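Local coordinates for DNA mismatch repair protein MutS (Thermus aquaticus, PDB 1EWQ) that takes part in DNA mismatch repair, binding mismatched duplexes and carrying a weak ATPase activity, at residues Leu122-Asn132 and Arg334-Arg343. Residues are numbered along the deposited sequence; the frame is centred on the assembly and turned at random.
Sequences LQESLLPREAN and RLATRLELGR
R334 reaches from its helix into the bend at P128-E130 and points both terminal nitrogens of its guanidinium at backbone carbonyls. Its chain runs extended from CG to NE, with chi2 and chi3 both near 179°, which carries the charged group clear of the helix. R334 NH1 donates to P128 O at 2.8 Å, nearly straight and in the carbonyl plane; R334 NH2 donates to E130 O, also 2.8 Å, but more bent and tilted from the plane of the E130 carbonyl. R334 NE is taken by S151 OG, and T337 OG1 bonds to S151 O, so three separate acceptors fix the rotation of the guanidinium, while L127 lies over one face, its CB 4.1 Å from R334 NH1. A leucine in place of R334 would probably leave the carbonyls of P128 and E130 without these donors and the bend less firmly tied to the helix. At the other end, L122 rests CD1 over the centre of the R343 guanidinium, 3.6 Å from R343 CZ, and L122 CD2 meets L341 CD1 at 3.8 Å. R343 NH2 is satisfied by Q232 O. R338, bent at chi3 (69°), brings NH1 to 2.6 Å from L122 O, while its NE pairs with D348. The whole is an interdomain junction of the MutS fold: R334 of helix 332-340, in the helical domain III, hydrogen-bonds the linker joining the first two domains, and R343, just past the Schellman turn, packs against it.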
loop_
_atom_site.group_PDB
_atom_site.type_symbol
_atom_site.label_atom_id
_atom_site.label_comp_id
_atom_site.label_asym_id
_atom_site.label_seq_id
_atom_site.Cartn_x
_atom_site.Cartn_y
_atom_site.Cartn_z
ATOM N N LEU C 122 24.292 3.066 -0.313
ATOM C CA LEU C 122 25.302 3.556 -1.240
ATOM C C LEU C 122 25.049 3.058 -2.658
ATOM O O LEU C 122 25.678 3.526 -3.600
ATOM C CB LEU C 122 26.693 3.120 -0.780
ATOM C CG LEU C 122 27.216 4.013 0.343
ATOM C CD1 LEU C 122 28.208 3.261 1.205
ATOM C CD2 LEU C 122 27.822 5.257 -0.266
ATOM N N GLN C 123 24.132 2.106 -2.810
ATOM C CA GLN C 123 23.820 1.565 -4.126
ATOM C C GLN C 123 22.863 2.487 -4.897
ATOM O O GLN C 123 21.777 2.817 -4.420
ATOM C CB GLN C 123 23.201 0.168 -4.002
ATOM C CG GLN C 123 24.099 -0.904 -3.355
ATOM C CD GLN C 123 24.180 -0.802 -1.833
ATOM O OE1 GLN C 123 23.401 -0.090 -1.196
ATOM N NE2 GLN C 123 25.120 -1.536 -1.245
ATOM N N GLU C 124 23.283 2.890 -6.090
ATOM C CA GLU C 124 22.503 3.771 -6.955
ATOM C C GLU C 124 21.051 3.325 -7.152
ATOM O O GLU C 124 20.136 4.137 -7.044
ATOM C CB GLU C 124 23.221 3.905 -8.314
ATOM C CG GLU C 124 22.444 4.591 -9.440
ATOM C CD GLU C 124 23.273 4.742 -10.740
ATOM O OE1 GLU C 124 24.082 3.836 -11.070
ATOM O OE2 GLU C 124 23.104 5.764 -11.443
ATOM N N SER C 125 20.841 2.038 -7.409
ATOM C CA SER C 125 19.495 1.500 -7.642
ATOM C C SER C 125 18.580 1.428 -6.422
ATOM O O SER C 125 17.388 1.142 -6.565
ATOM C CB SER C 125 19.579 0.096 -8.247
ATOM O OG SER C 125 19.803 -0.881 -7.242
ATOM N N LEU C 126 19.123 1.666 -5.229
ATOM C CA LEU C 126 18.317 1.612 -4.011
ATOM C C LEU C 126 18.113 3.015 -3.436
ATOM O O LEU C 126 17.486 3.185 -2.394
ATOM C CB LEU C 126 19.009 0.737 -2.960
ATOM C CG LEU C 126 19.598 -0.582 -3.460
ATOM C CD1 LEU C 126 20.220 -1.356 -2.301
ATOM C CD2 LEU C 126 18.505 -1.396 -4.128
ATOM N N LEU C 127 18.649 4.013 -4.127
ATOM C CA LEU C 127 18.557 5.393 -3.686
ATOM C C LEU C 127 17.616 6.250 -4.516
ATOM O O LEU C 127 17.413 6.000 -5.702
ATOM C CB LEU C 127 19.938 6.043 -3.735
ATOM C CG LEU C 127 20.940 5.658 -2.651
ATOM C CD1 LEU C 127 22.348 6.063 -3.091
ATOM C CD2 LEU C 127 20.537 6.325 -1.338
ATOM N N PRO C 128 17.030 7.281 -3.890
ATOM C CA PRO C 128 16.123 8.188 -4.594
ATOM C C PRO C 128 17.037 9.269 -5.172
ATOM O O PRO C 128 18.220 9.311 -4.835
ATOM C CB PRO C 128 15.233 8.711 -3.476
ATOM C CG PRO C 128 16.190 8.832 -2.336
ATOM C CD PRO C 128 17.021 7.546 -2.439
ATOM N N ARG C 129 16.524 10.125 -6.046
ATOM C CA ARG C 129 17.357 11.190 -6.605
ATOM C C ARG C 129 17.713 12.155 -5.480
ATOM O O ARG C 129 18.822 12.667 -5.408
ATOM C CB ARG C 129 16.600 11.954 -7.700
ATOM C CG ARG C 129 17.160 11.797 -9.106
ATOM C CD ARG C 129 16.317 12.566 -10.125
ATOM N NE ARG C 129 16.739 12.281 -11.498
ATOM C CZ ARG C 129 17.666 12.968 -12.163
ATOM N NH1 ARG C 129 18.273 13.995 -11.589
ATOM N NH2 ARG C 129 17.995 12.625 -13.403
ATOM N N GLU C 130 16.743 12.378 -4.604
ATOM C CA GLU C 130 16.866 13.271 -3.456
ATOM C C GLU C 130 17.932 12.847 -2.436
ATOM O O GLU C 130 18.470 11.749 -2.490
ATOM C CB GLU C 130 15.520 13.355 -2.723
ATOM C CG GLU C 130 14.369 13.936 -3.521
ATOM C CD GLU C 130 13.970 13.083 -4.715
ATOM O OE1 GLU C 130 14.025 11.837 -4.615
ATOM O OE2 GLU C 130 13.584 13.665 -5.750
ATOM N N ALA C 131 18.208 13.734 -1.486
ATOM C CA ALA C 131 19.174 13.441 -0.444
ATOM C C ALA C 131 18.580 12.340 0.424
ATOM O O ALA C 131 17.373 12.295 0.646
ATOM C CB ALA C 131 19.441 14.676 0.389
ATOM N N ASN C 132 19.439 11.452 0.909
ATOM C CA ASN C 132 19.011 10.347 1.750
ATOM C C ASN C 132 19.754 10.508 3.076
ATOM O O ASN C 132 20.946 10.201 3.179
ATOM C CB ASN C 132 19.376 9.033 1.066
ATOM C CG ASN C 132 18.744 7.845 1.723
ATOM O OD1 ASN C 132 19.434 6.993 2.291
ATOM N ND2 ASN C 132 17.421 7.772 1.656
ATOM N N ARG C 334 27.698 11.641 -6.324
ATOM C CA ARG C 334 27.570 10.286 -5.783
ATOM C C ARG C 334 28.593 9.343 -6.424
ATOM O O ARG C 334 29.009 8.353 -5.827
ATOM C CB ARG C 334 26.150 9.753 -5.999
ATOM C CG ARG C 334 25.206 10.193 -4.907
ATOM C CD ARG C 334 23.789 9.702 -5.116
ATOM N NE ARG C 334 22.933 10.132 -4.011
ATOM C CZ ARG C 334 21.607 10.128 -4.042
ATOM N NH1 ARG C 334 20.967 9.723 -5.128
ATOM N NH2 ARG C 334 20.923 10.514 -2.979
ATOM N N LEU C 335 29.002 9.675 -7.641
ATOM C CA LEU C 335 29.985 8.888 -8.375
ATOM C C LEU C 335 31.353 9.091 -7.697
ATOM O O LEU C 335 32.135 8.150 -7.530
ATOM C CB LEU C 335 30.014 9.358 -9.833
ATOM C CG LEU C 335 30.497 8.399 -10.921
ATOM C CD1 LEU C 335 31.986 8.092 -10.751
ATOM C CD2 LEU C 335 29.666 7.125 -10.846
ATOM N N ALA C 336 31.628 10.325 -7.290
ATOM C CA ALA C 336 32.878 10.641 -6.611
ATOM C C ALA C 336 32.992 9.850 -5.303
ATOM O O ALA C 336 34.048 9.283 -4.998
ATOM C CB ALA C 336 32.945 12.138 -6.324
ATOM N N THR C 337 31.890 9.814 -4.551
ATOM C CA THR C 337 31.816 9.106 -3.273
ATOM C C THR C 337 32.067 7.610 -3.440
ATOM O O THR C 337 32.798 7.003 -2.650
ATOM C CB THR C 337 30.432 9.301 -2.593
ATOM O OG1 THR C 337 30.175 10.701 -2.407
ATOM C CG2 THR C 337 30.395 8.603 -1.236
ATOM N N ARG C 338 31.455 7.006 -4.457
ATOM C CA ARG C 338 31.655 5.583 -4.692
ATOM C C ARG C 338 33.118 5.349 -5.066
ATOM O O ARG C 338 33.721 4.356 -4.657
ATOM C CB ARG C 338 30.721 5.073 -5.798
ATOM C CG ARG C 338 29.256 5.016 -5.370
ATOM C CD ARG C 338 28.334 4.498 -6.462
ATOM N NE ARG C 338 28.516 3.080 -6.754
ATOM C CZ ARG C 338 28.226 2.076 -5.921
ATOM N NH1 ARG C 338 27.734 2.310 -4.707
ATOM N NH2 ARG C 338 28.418 0.818 -6.314
ATOM N N LEU C 339 33.687 6.270 -5.840
ATOM C CA LEU C 339 35.085 6.169 -6.228
ATOM C C LEU C 339 35.963 6.205 -4.980
ATOM O O LEU C 339 36.814 5.337 -4.788
ATOM C CB LEU C 339 35.478 7.320 -7.165
ATOM C CG LEU C 339 35.169 7.158 -8.662
ATOM C CD1 LEU C 339 35.347 8.478 -9.389
ATOM C CD2 LEU C 339 36.084 6.082 -9.250
ATOM N N GLU C 340 35.744 7.213 -4.134
ATOM C CA GLU C 340 36.535 7.380 -2.915
ATOM C C GLU C 340 36.405 6.192 -1.967
ATOM O O GLU C 340 37.355 5.861 -1.260
ATOM C CB GLU C 340 36.126 8.664 -2.166
ATOM C CG GLU C 340 36.321 9.953 -2.955
ATOM C CD GLU C 340 35.594 11.142 -2.340
ATOM O OE1 GLU C 340 34.600 10.929 -1.616
ATOM O OE2 GLU C 340 36.002 12.294 -2.600
ATOM N N LEU C 341 35.234 5.561 -1.951
ATOM C CA LEU C 341 34.981 4.421 -1.077
ATOM C C LEU C 341 35.381 3.073 -1.677
ATOM O O LEU C 341 35.148 2.036 -1.067
ATOM C CB LEU C 341 33.496 4.376 -0.685
ATOM C CG LEU C 341 33.029 5.463 0.288
ATOM C CD1 LEU C 341 31.517 5.419 0.472
ATOM C CD2 LEU C 341 33.741 5.268 1.613
ATOM N N GLY C 342 35.965 3.087 -2.871
ATOM C CA GLY C 342 36.377 1.847 -3.507
ATOM C C GLY C 342 35.247 0.938 -3.966
ATOM O O GLY C 342 35.421 -0.285 -4.034
ATOM N N ARG C 343 34.093 1.527 -4.288
ATOM C CA ARG C 343 32.937 0.777 -4.759
ATOM C C ARG C 343 32.580 1.027 -6.222
ATOM O O ARG C 343 31.714 0.342 -6.765
ATOM C CB ARG C 343 31.706 1.119 -3.937
ATOM C CG ARG C 343 31.777 0.773 -2.490
ATOM C CD ARG C 343 30.411 0.980 -1.892
ATOM N NE ARG C 343 30.369 0.665 -0.472
ATOM C CZ ARG C 343 29.336 0.064 0.103
ATOM N NH1 ARG C 343 28.291 -0.276 -0.640
ATOM N NH2 ARG C 343 29.344 -0.189 1.408
#